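Uracil-DNA glycosylase (Sulfolobus tokodaii str. 7, PDB 4ZBY) belongs to the uracil-DNA glycosylase superfamily, an alpha/beta fold with a central mixed sheet, and carries an iron/sulfur cluster and a bound uracil. Local coordinates at residues T126-I129 with F130-M133; T141-G145 with K146-W150; P44-N47 with E48-G52; F79-N82 with V83-R87. All blocks are in the same frame, centred on the assembly; numbering follows the deposited sequence. Where two conformers were deposited one is given.

Contact 1: T126-I129 with F130-M133; sequences TKYI and FSKM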
loop_
_atom_site.group_PDB
_atom_site.type_symbol
_atom_site.label_atom_id
_atom_site.label_comp_id
_atom_site.label_asym_id
_atom_site.label_seq_id
_atom_site.Cartn_x
_atom_site.Cartn_y
_atom_site.Cartn_z
ATOM N N THR A 126 0.084 6.576 4.163
ATOM C CA THR A 126 -0.072 7.941 3.678
ATOM C C THR A 126 0.961 8.865 4.320
ATOM O O THR A 126 1.637 9.627 3.634
ATOM C CB THR A 126 -1.491 8.500 3.954
ATOM O OG1 THR A 126 -2.454 7.686 3.279
ATOM C CG2 THR A 126 -1.635 9.950 3.447
ATOM N N LYS A 127 1.106 8.779 5.636
ATOM C CA LYS A 127 2.110 9.587 6.303
ATOM C C LYS A 127 3.521 9.302 5.782
ATOM O O LYS A 127 4.313 10.242 5.589
ATOM C CB LYS A 127 2.038 9.357 7.820
ATOM C CG LYS A 127 2.997 10.199 8.641
ATOM C CD LYS A 127 2.751 9.948 10.129
ATOM C CE LYS A 127 3.327 11.060 10.996
ATOM N NZ LYS A 127 4.804 11.134 10.854
ATOM N N TYR A 128 3.835 8.030 5.539
ATOM C CA TYR A 128 5.159 7.666 5.046
ATOM C C TYR A 128 5.414 8.277 3.663
ATOM O O TYR A 128 6.433 8.939 3.430
ATOM C CB TYR A 128 5.349 6.122 4.961
ATOM C CG TYR A 128 6.709 5.850 4.367
ATOM C CD1 TYR A 128 6.859 5.492 3.035
ATOM C CD2 TYR A 128 7.856 6.072 5.119
ATOM C CE1 TYR A 128 8.128 5.334 2.479
ATOM C CE2 TYR A 128 9.112 5.913 4.577
ATOM C CZ TYR A 128 9.245 5.547 3.258
ATOM O OH TYR A 128 10.514 5.387 2.748
ATOM N N ILE A 129 4.485 8.049 2.744
ATOM C CA ILE A 129 4.676 8.521 1.371
ATOM C C ILE A 129 4.672 10.050 1.347
ATOM O O ILE A 129 5.486 10.646 0.652
ATOM C CB ILE A 129 3.606 7.955 0.394
ATOM C CG1 ILE A 129 3.793 6.438 0.220
ATOM C CG2 ILE A 129 3.667 8.694 -0.961
ATOM C CD1 ILE A 129 5.124 6.016 -0.391
ATOM N N PHE A 130 3.811 10.690 2.147
ATOM C CA PHE A 130 3.839 12.157 2.231
ATOM C C PHE A 130 5.197 12.659 2.690
ATOM O O PHE A 130 5.644 13.729 2.258
ATOM C CB PHE A 130 2.742 12.681 3.165
ATOM C CG PHE A 130 1.430 12.921 2.478
ATOM C CD1 PHE A 130 0.638 14.000 2.834
ATOM C CD2 PHE A 130 0.998 12.080 1.461
ATOM C CE1 PHE A 130 -0.580 14.221 2.189
ATOM C CE2 PHE A 130 -0.207 12.289 0.814
ATOM C CZ PHE A 130 -0.994 13.368 1.167
ATOM N N SER A 131 5.864 11.899 3.560
ATOM C CA SER A 131 7.183 12.311 4.031
ATOM C C SER A 131 8.231 12.231 2.917
ATOM O O SER A 131 9.093 13.113 2.819
ATOM C CB SER A 131 7.626 11.489 5.263
ATOM O OG SER A 131 8.038 10.163 4.914
ATOM N N LYS A 132 8.126 11.225 2.057
ATOM C CA LYS A 132 9.006 11.116 0.894
ATOM C C LYS A 132 8.721 12.223 -0.127
ATOM O O LYS A 132 9.634 12.712 -0.788
ATOM C CB LYS A 132 8.862 9.745 0.224
ATOM C CG LYS A 132 9.322 8.572 1.066
ATOM C CD LYS A 132 10.817 8.653 1.385
ATOM C CE LYS A 132 11.055 8.808 2.878
ATOM N NZ LYS A 132 12.384 8.264 3.308
ATOM N N MET A 133 7.453 12.607 -0.249
ATOM C CA MET A 133 7.024 13.654 -1.180
ATOM C C MET A 133 7.399 15.032 -0.723
ATOM O O MET A 133 7.520 15.958 -1.526
ATOM C CB MET A 133 5.507 13.644 -1.352
ATOM C CG MET A 133 4.951 12.426 -1.986
ATOM S SD MET A 133 3.166 12.444 -1.816
ATOM C CE MET A 133 2.752 13.798 -2.881
#
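Thr126 lays its methyl over one face of the Phe130 ring, a pairing of residues four apart on the helix 123-133 that packs against the mixed sheet of this alpha/beta fold. The two side chains run next to each other in the same direction, and CG2 of Thr126 sits 4.0 Å from the centroid of the Phe130 ring, 20° from its normal: a CH-pi contact displaced toward the rim. The Thr126 hydroxyl turns to other work, bonding Thr120 and the carbonyl of Gly122.

Tyr128 and Lys132 repeat the spacing with different chemistry. With its CG opposite the backbone N (chi1 177°), the Tyr128 ring extends beside the helix, and the bent Lys132 chain slants past it, CG lying 3.7 Å from Tyr128 CE1 and CE 3.5 Å from Tyr128 OH. The phenol oxygen is hydrogen-bonded to Asp107 of helix 96-113, and the lysine methylenes pack along the ring.

Between these pairs, Ser131 folds its hydroxyl back onto the helix. At chi1 75° its OG donates to Tyr128 O at 2.5 Å, and the same carbonyl also takes the helical bond from Lys132 N, at 3.2 Å; two donors thus grip one oxygen. On the sheet-facing side Ile129 and Met133 cross at a slant, Ile129 CG2 being 3.9 Å from Met133 SD, while Met133 CG approaches Ile129 O to 3.2 Å.

Contact 2: T141-G145 with K146-W150; sequences TKVRG and KSYVW
The Tyr148 ring meets Val143 at its edge, with the carbonyl oxygen of Val143 close to the ring plane, 3.3 Å from Tyr148 CE1. Beyond this pair, Phe130 of helix 123-133 packs against the same ring in an edge-to-face arrangement, and Pro161 of strand 155-162 touches the Tyr148 side chain.

The phenol fixes the edge contact. Tyr148 OH donates to Val143 O at 2.8 Å, arriving in the carbonyl plane at a C=O...O angle of 116°, which places it on a lone pair. Tyr148 CG stands opposite its own carbonyl carbon (chi1 -61°), directing the ring back toward the end of helix 140-143. The hydroxyl also touches the valine side chain, 3.5 Å from Val143 CB.

The chain must double back for this to happen. Arg144 is the first residue to abandon helical geometry, with its guanidinium held by a salt bridge to Asp181; Gly145 then turns at a positive phi of 89° and pairs through its backbone with Pro161. The result is a helix-to-strand turn, closed by a tyrosine-to-carbonyl bond, that delivers the chain into 148-152, an edge strand of the mixed sheet and the antiparallel partner of 155-162.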
loop_
_atom_site.group_PDB
_atom_site.type_symbol
_atom_site.label_atom_id
_atom_site.label_comp_id
_atom_site.label_asym_id
_atom_site.label_seq_id
_atom_site.Cartn_x
_atom_site.Cartn_y
_atom_site.Cartn_z
ATOM N N THR A 141 -7.852 11.854 7.832
ATOM C CA THR A 141 -9.193 12.390 7.597
ATOM C C THR A 141 -9.097 13.652 6.747
ATOM O O THR A 141 -9.896 13.880 5.819
ATOM C CB THR A 141 -9.923 12.680 8.924
ATOM O OG1 THR A 141 -10.142 11.448 9.622
ATOM C CG2 THR A 141 -11.267 13.334 8.677
ATOM N N LYS A 142 -8.076 14.448 7.024
ATOM C CA LYS A 142 -7.970 15.769 6.398
ATOM C C LYS A 142 -7.370 15.693 5.003
ATOM O O LYS A 142 -7.572 16.605 4.184
ATOM C CB LYS A 142 -7.131 16.699 7.268
ATOM C CG LYS A 142 -7.912 17.284 8.425
ATOM C CD LYS A 142 -7.015 18.064 9.363
ATOM C CE LYS A 142 -7.822 18.684 10.479
ATOM N NZ LYS A 142 -6.964 19.485 11.371
ATOM N N VAL A 143 -6.633 14.624 4.722
ATOM C CA VAL A 143 -5.904 14.583 3.465
ATOM C C VAL A 143 -6.445 13.573 2.469
ATOM O O VAL A 143 -6.086 13.633 1.301
ATOM C CB VAL A 143 -4.391 14.302 3.675
ATOM C CG1 VAL A 143 -3.792 15.262 4.722
ATOM C CG2 VAL A 143 -4.124 12.811 4.002
ATOM N N ARG A 144 -7.290 12.640 2.908
ATOM C CA ARG A 144 -7.797 11.627 1.973
ATOM C C ARG A 144 -8.751 12.225 0.946
ATOM O O ARG A 144 -9.311 13.340 1.145
ATOM C CB ARG A 144 -8.504 10.488 2.724
ATOM C CG ARG A 144 -9.734 10.947 3.542
ATOM C CD ARG A 144 -10.959 10.055 3.267
ATOM N NE ARG A 144 -11.528 10.287 1.941
ATOM C CZ ARG A 144 -12.422 11.226 1.654
ATOM N NH1 ARG A 144 -12.848 12.069 2.592
ATOM N NH2 ARG A 144 -12.881 11.350 0.414
ATOM N N GLY A 145 -8.906 11.488 -0.159
ATOM C CA GLY A 145 -9.968 11.726 -1.118
ATOM C C GLY A 145 -9.601 12.707 -2.212
ATOM O O GLY A 145 -10.459 13.177 -2.955
ATOM N N LYS A 146 -8.325 13.033 -2.318
ATOM C CA LYS A 146 -7.902 13.796 -3.473
ATOM C C LYS A 146 -6.497 13.400 -3.875
ATOM O O LYS A 146 -5.802 12.666 -3.159
ATOM C CB LYS A 146 -8.006 15.298 -3.205
ATOM C CG LYS A 146 -6.957 15.879 -2.298
ATOM C CD LYS A 146 -7.008 17.397 -2.417
ATOM C CE LYS A 146 -6.043 18.079 -1.476
ATOM N NZ LYS A 146 -6.272 19.559 -1.454
ATOM N N SER A 147 -6.086 13.851 -5.052
ATOM C CA SER A 147 -4.786 13.466 -5.563
ATOM C C SER A 147 -3.701 14.504 -5.265
ATOM O O SER A 147 -3.945 15.725 -5.127
ATOM C CB SER A 147 -4.871 13.196 -7.068
ATOM O OG SER A 147 -5.494 14.268 -7.716
ATOM N N TYR A 148 -2.488 13.987 -5.115
ATOM C CA TYR A 148 -1.314 14.799 -4.811
ATOM C C TYR A 148 -0.234 14.434 -5.823
ATOM O O TYR A 148 0.065 13.260 -6.021
ATOM C CB TYR A 148 -0.843 14.548 -3.377
ATOM C CG TYR A 148 -1.874 14.904 -2.332
ATOM C CD1 TYR A 148 -2.879 14.007 -1.975
ATOM C CD2 TYR A 148 -1.838 16.133 -1.684
ATOM C CE1 TYR A 148 -3.824 14.327 -1.027
ATOM C CE2 TYR A 148 -2.783 16.465 -0.720
ATOM C CZ TYR A 148 -3.778 15.562 -0.402
ATOM O OH TYR A 148 -4.710 15.905 0.560
ATOM N N VAL A 149 0.335 15.421 -6.497
ATOM C CA VAL A 149 1.328 15.084 -7.509
ATOM C C VAL A 149 2.721 14.957 -6.887
ATOM O O VAL A 149 3.211 15.879 -6.213
ATOM C CB VAL A 149 1.357 16.120 -8.631
ATOM C CG1 VAL A 149 2.502 15.828 -9.592
ATOM C CG2 VAL A 149 0.025 16.118 -9.361
ATOM N N TRP A 150 3.345 13.808 -7.103
ATOM C CA TRP A 150 4.692 13.561 -6.631
ATOM C C TRP A 150 5.635 13.581 -7.826
ATOM O O TRP A 150 5.648 12.653 -8.628
ATOM C CB TRP A 150 4.747 12.229 -5.901
ATOM C CG TRP A 150 6.057 11.857 -5.253
ATOM C CD1 TRP A 150 7.159 12.647 -5.066
ATOM C CD2 TRP A 150 6.390 10.571 -4.721
ATOM N NE1 TRP A 150 8.158 11.922 -4.445
ATOM C CE2 TRP A 150 7.706 10.649 -4.220
ATOM C CE3 TRP A 150 5.694 9.368 -4.605
ATOM C CZ2 TRP A 150 8.335 9.561 -3.609
ATOM C CZ3 TRP A 150 6.326 8.281 -4.015
ATOM C CH2 TRP A 150 7.637 8.384 -3.533
#

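Contact 3: P44-N47 with E48-G52; sequences PGEN and EDKEG. With URA (uracil), chain C.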
loop_
_atom_site.group_PDB
_atom_site.type_symbol
_atom_site.label_atom_id
_atom_site.label_comp_id
_atom_site.label_asym_id
_atom_site.label_seq_id
_atom_site.Cartn_x
_atom_site.Cartn_y
_atom_site.Cartn_z
ATOM N N PRO A 44 1.122 -6.393 7.426
ATOM C CA PRO A 44 0.358 -7.640 7.395
ATOM C C PRO A 44 -0.470 -7.854 8.645
ATOM O O PRO A 44 -0.023 -7.555 9.760
ATOM C CB PRO A 44 1.447 -8.729 7.319
ATOM C CG PRO A 44 2.640 -8.063 6.819
ATOM C CD PRO A 44 2.561 -6.610 7.176
ATOM N N GLY A 45 -1.662 -8.410 8.475
ATOM C CA GLY A 45 -2.366 -8.937 9.621
ATOM C C GLY A 45 -2.164 -10.435 9.761
ATOM O O GLY A 45 -1.221 -11.014 9.216
ATOM N N GLU A 46 -3.072 -11.070 10.497
ATOM C CA GLU A 46 -2.945 -12.481 10.819
ATOM C C GLU A 46 -2.952 -13.387 9.584
ATOM O O GLU A 46 -2.122 -14.296 9.468
ATOM C CB GLU A 46 -4.082 -12.900 11.773
ATOM C CG GLU A 46 -4.011 -14.334 12.233
ATOM C CD GLU A 46 -5.133 -14.698 13.197
ATOM O OE1 GLU A 46 -6.016 -13.852 13.445
ATOM O OE2 GLU A 46 -5.123 -15.838 13.708
ATOM N N ASN A 47 -3.917 -13.197 8.689
ATOM C CA ASN A 47 -4.013 -14.075 7.528
ATOM C C ASN A 47 -2.876 -13.830 6.556
ATOM O O ASN A 47 -2.387 -14.757 5.903
ATOM C CB ASN A 47 -5.358 -13.897 6.823
ATOM C CG ASN A 47 -6.521 -14.310 7.697
ATOM O OD1 ASN A 47 -7.443 -13.529 7.937
ATOM N ND2 ASN A 47 -6.471 -15.536 8.198
ATOM N N GLU A 48 -2.449 -12.583 6.466
ATOM C CA GLU A 48 -1.313 -12.234 5.613
ATOM C C GLU A 48 -0.046 -12.942 6.075
ATOM O O GLU A 48 0.715 -13.468 5.282
ATOM C CB GLU A 48 -1.101 -10.714 5.615
ATOM C CG GLU A 48 -2.188 -9.950 4.859
ATOM C CD GLU A 48 -3.505 -9.889 5.601
ATOM O OE1 GLU A 48 -3.530 -9.993 6.866
ATOM O OE2 GLU A 48 -4.539 -9.751 4.917
ATOM N N ASP A 49 0.178 -12.932 7.381
ATOM C CA ASP A 49 1.312 -13.604 8.001
ATOM C C ASP A 49 1.277 -15.103 7.717
ATOM O O ASP A 49 2.290 -15.712 7.365
ATOM C CB ASP A 49 1.279 -13.326 9.520
ATOM C CG ASP A 49 2.363 -14.055 10.295
ATOM O OD1 ASP A 49 3.548 -13.906 9.974
ATOM O OD2 ASP A 49 2.019 -14.765 11.263
ATOM N N LYS A 50 0.101 -15.696 7.894
ATOM C CA LYS A 50 -0.067 -17.126 7.663
ATOM C C LYS A 50 0.221 -17.479 6.210
ATOM O O LYS A 50 0.784 -18.542 5.922
ATOM C CB LYS A 50 -1.483 -17.574 8.026
ATOM C CG LYS A 50 -1.737 -17.771 9.496
ATOM C CD LYS A 50 -3.043 -18.528 9.711
ATOM C CE LYS A 50 -3.279 -18.851 11.176
ATOM N NZ LYS A 50 -3.896 -17.712 11.921
ATOM N N GLU A 51 -0.178 -16.598 5.303
ATOM C CA GLU A 51 -0.123 -16.914 3.877
ATOM C C GLU A 51 1.081 -16.365 3.130
ATOM O O GLU A 51 1.376 -16.833 2.042
ATOM C CB GLU A 51 -1.414 -16.428 3.190
ATOM C CG GLU A 51 -2.619 -17.255 3.605
ATOM C CD GLU A 51 -3.928 -16.746 3.027
ATOM O OE1 GLU A 51 -3.964 -16.406 1.824
ATOM O OE2 GLU A 51 -4.922 -16.692 3.789
ATOM N N GLY A 52 1.767 -15.373 3.686
ATOM C CA GLY A 52 2.854 -14.706 2.978
ATOM C C GLY A 52 2.409 -13.753 1.868
ATOM O O GLY A 52 3.172 -13.442 0.956
HETATM N N1 URA C . -3.779 -4.564 6.545
HETATM C C2 URA C . -2.799 -3.956 5.841
HETATM O O2 URA C . -2.415 -2.825 6.076
HETATM N N3 URA C . -2.124 -4.728 4.981
HETATM C C4 URA C . -2.331 -6.041 4.750
HETATM O O4 URA C . -1.687 -6.605 3.881
HETATM C C5 URA C . -3.368 -6.640 5.493
HETATM C C6 URA C . -4.081 -5.894 6.370
HETATM O O HOH W 1 -0.639 -15.090 11.803
HETATM O O HOH W 2 -5.767 -10.994 8.080
HETATM O O HOH W 3 -5.140 -17.463 6.310
#
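Glu48 reaches back to Gly45 at the start of the short helix 46-51, where Gly45 holds the N-cap position. The carboxylate oxygen OE1 of Glu48 lies 2.9 Å from Gly45 N in a weak, bent bond. This resembles the half of a capping box in which a glutamate three residues into a helix accepts from the N-cap amide; the full motif is not formed, because Gly45 has no side chain to return the bond.

Backbone bonds make up the helix itself: Asp49 N to Gly45 O (3.0 Å), Lys50 N to Glu46 O and Glu51 N to Asn47 O. An apolar contact lies at the flank, where Pro44 CB rests 3.7 Å from Glu48 CB.

The buried Glu48 carboxylate is richly supplied with donors. OE2 accepts from the amides of Val56 and Gly57, and OE1 from a water that also receives Asn47 N, so the group's rotation is set from several directions. Its CD then stands 3.3 Å from C5 of the bound uracil, as part of that pocket. Asp49 OD1 is hydrogen-bonded to the backbone N of Thr24, while a water links its OD2 to Glu46 O.

Charge pairing occupies the exposed side. Glu46, extended with CG opposite its backbone N (chi1 -177°), and Lys50, curled at its last torsion (chi4 83°), lie next to each other, pointing alike, and join in a salt bridge of 2.9 Å between Glu46 OE2 and Lys50 NZ.

Contact 4: F79-N82 with V83-R87; sequences FITN and VVKCR. With URA (uracil), chain C; SF4 (iron/sulfur cluster), chain B.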
loop_
_atom_site.group_PDB
_atom_site.type_symbol
_atom_site.label_atom_id
_atom_site.label_comp_id
_atom_site.label_asym_id
_atom_site.label_seq_id
_atom_site.Cartn_x
_atom_site.Cartn_y
_atom_site.Cartn_z
ATOM N N PHE A 79 -0.145 -3.702 -8.254
ATOM C CA PHE A 79 0.853 -4.162 -7.302
ATOM C C PHE A 79 0.409 -3.770 -5.916
ATOM O O PHE A 79 -0.043 -2.640 -5.705
ATOM C CB PHE A 79 2.251 -3.591 -7.602
ATOM C CG PHE A 79 3.346 -4.277 -6.825
ATOM C CD1 PHE A 79 3.712 -3.814 -5.579
ATOM C CD2 PHE A 79 3.986 -5.411 -7.345
ATOM C CE1 PHE A 79 4.726 -4.456 -4.841
ATOM C CE2 PHE A 79 4.982 -6.066 -6.625
ATOM C CZ PHE A 79 5.336 -5.584 -5.360
ATOM N N ILE A 80 0.503 -4.713 -4.977
ATOM C CA ILE A 80 -0.033 -4.493 -3.627
ATOM C C ILE A 80 1.017 -4.832 -2.582
ATOM O O ILE A 80 1.591 -5.919 -2.620
ATOM C CB ILE A 80 -1.275 -5.375 -3.370
ATOM C CG1 ILE A 80 -2.397 -5.033 -4.362
ATOM C CG2 ILE A 80 -1.738 -5.202 -1.914
ATOM C CD1 ILE A 80 -3.589 -6.047 -4.295
ATOM N N THR A 81 1.293 -3.893 -1.693
ATOM C CA THR A 81 2.254 -4.163 -0.639
ATOM C C THR A 81 1.925 -3.286 0.568
ATOM O O THR A 81 0.829 -2.738 0.649
ATOM C CB THR A 81 3.705 -3.951 -1.148
ATOM O OG1 THR A 81 4.632 -4.396 -0.141
ATOM C CG2 THR A 81 3.974 -2.499 -1.509
ATOM N N ASN A 82 2.862 -3.205 1.507
ATOM C CA ASN A 82 2.698 -2.452 2.750
ATOM C C ASN A 82 3.985 -1.734 3.093
ATOM O O ASN A 82 5.047 -2.130 2.641
ATOM C CB ASN A 82 2.331 -3.361 3.928
ATOM C CG ASN A 82 0.982 -4.037 3.761
ATOM O OD1 ASN A 82 -0.053 -3.406 3.878
ATOM N ND2 ASN A 82 0.995 -5.334 3.492
ATOM N N VAL A 83 3.896 -0.704 3.934
ATOM C CA VAL A 83 5.092 0.026 4.334
ATOM C C VAL A 83 5.972 -0.840 5.257
ATOM O O VAL A 83 7.203 -0.750 5.213
ATOM C CB VAL A 83 4.718 1.373 5.003
ATOM C CG1 VAL A 83 3.895 1.145 6.257
ATOM C CG2 VAL A 83 5.963 2.200 5.303
ATOM N N VAL A 84 5.345 -1.704 6.066
ATOM C CA VAL A 84 6.068 -2.659 6.882
ATOM C C VAL A 84 5.644 -4.053 6.431
ATOM O O VAL A 84 4.463 -4.284 6.142
ATOM C CB VAL A 84 5.771 -2.448 8.384
ATOM C CG1 VAL A 84 6.217 -3.631 9.223
ATOM C CG2 VAL A 84 6.483 -1.168 8.841
ATOM N N LYS A 85 6.598 -4.968 6.349
ATOM C CA LYS A 85 6.303 -6.227 5.686
ATOM C C LYS A 85 6.206 -7.468 6.591
ATOM O O LYS A 85 5.974 -8.592 6.108
ATOM C CB LYS A 85 7.320 -6.415 4.556
ATOM C CG LYS A 85 7.078 -5.352 3.452
ATOM C CD LYS A 85 8.301 -5.156 2.600
ATOM C CE LYS A 85 7.936 -4.615 1.236
ATOM N NZ LYS A 85 7.304 -3.258 1.237
ATOM N N CYS A 86 6.304 -7.268 7.905
ATOM C CA CYS A 86 6.014 -8.335 8.857
ATOM C C CYS A 86 4.918 -7.904 9.815
ATOM O O CYS A 86 4.764 -6.728 10.090
ATOM C CB CYS A 86 7.252 -8.724 9.652
ATOM S SG CYS A 86 8.520 -9.392 8.529
ATOM N N ARG A 87 4.144 -8.879 10.275
ATOM C CA ARG A 87 3.041 -8.636 11.225
ATOM C C ARG A 87 3.528 -8.210 12.601
ATOM O O ARG A 87 4.214 -8.958 13.276
ATOM C CB ARG A 87 2.196 -9.904 11.374
ATOM C CG ARG A 87 0.952 -9.745 12.239
ATOM C CD ARG A 87 0.454 -11.100 12.712
ATOM N NE ARG A 87 -0.856 -10.990 13.344
ATOM C CZ ARG A 87 -1.473 -11.989 13.969
ATOM N NH1 ARG A 87 -2.665 -11.791 14.510
ATOM N NH2 ARG A 87 -0.903 -13.184 14.049
HETATM N N1 URA C . -3.779 -4.564 6.545
HETATM C C2 URA C . -2.799 -3.956 5.841
HETATM O O2 URA C . -2.415 -2.825 6.076
HETATM N N3 URA C . -2.124 -4.728 4.981
HETATM C C4 URA C . -2.331 -6.041 4.750
HETATM O O4 URA C . -1.687 -6.605 3.881
HETATM C C5 URA C . -3.368 -6.640 5.493
HETATM C C6 URA C . -4.081 -5.894 6.370
HETATM FE FE1 SF4 B . 11.408 -5.815 9.805
HETATM FE FE2 SF4 B . 12.639 -6.950 7.728
HETATM FE FE3 SF4 B . 10.151 -7.741 8.401
HETATM FE FE4 SF4 B . 10.545 -5.343 7.309
HETATM S S1 SF4 B . 10.876 -7.355 6.306
HETATM S S2 SF4 B . 9.233 -5.797 9.075
HETATM S S3 SF4 B . 12.567 -4.759 8.197
HETATM S S4 SF4 B . 12.066 -7.946 9.678
#
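Lys85 runs nearly extended and then bends at its last torsion (chi4 63°), which brings its ammonium back to Thr81 and Asn82 at the end of strand 79-82. Asn82 holds CG opposite its carbonyl carbon (chi1 -64°) and so carries its amide the other way, into the uracil pocket.

The lysine nitrogen is gripped by three acceptors. NZ of Lys85 donates to Asn82 O at 2.9 Å, nearly straight in line with the carbonyl, and to Thr81 OG1 at 3.2 Å, while Gln109 supplies the third; Thr81 OG1 is also bonded to Pro28 O. The buried ammonium thus has three neutral oxygens as acceptors, and the bond to Asn82 O probably helps fix the peptide next to the side chain that meets uracil. That amide reads uracil in a matched pair: N3 of uracil donates to Asn82 OD1 (2.7 Å, 168°), and Asn82 ND2 donates to uracil O4 (3.0 Å).

The chain next reaches the iron/sulfur cluster, where Cys86 SG binds the iron FE3 at 2.3 Å and Val84 CG1 lies against the sulfide S2. Preceding this loop in the chain, strand 79-82 runs parallel to 37-41 and antiparallel to 30-31, while helix 96-113 packs Leu106 against Thr81 and Ile99 against Val84.

The four contacts grade from core to surface. Contact 4 is wholly buried near the chain's centre, contacts 1 and 3 are partly buried, and contact 2 lies at the surface. Contacts 3 and 4 touch each other, Pro44 CD meeting Val84 O, and share the uracil; there the chemistry is charged and polar, with ligands as partners. Contacts 1 and 2 also touch, through Met133 and Trp150 among others, and join helix 123-133 to the sheet's edge mostly by aromatic and aliphatic packing. Contacts 2 and 4 both reach the mixed sheet, while Tyr128 packing on Val83 connects contact 1 to contact 4. Contact 3 lies across the chain's centre from contacts 1 and 2.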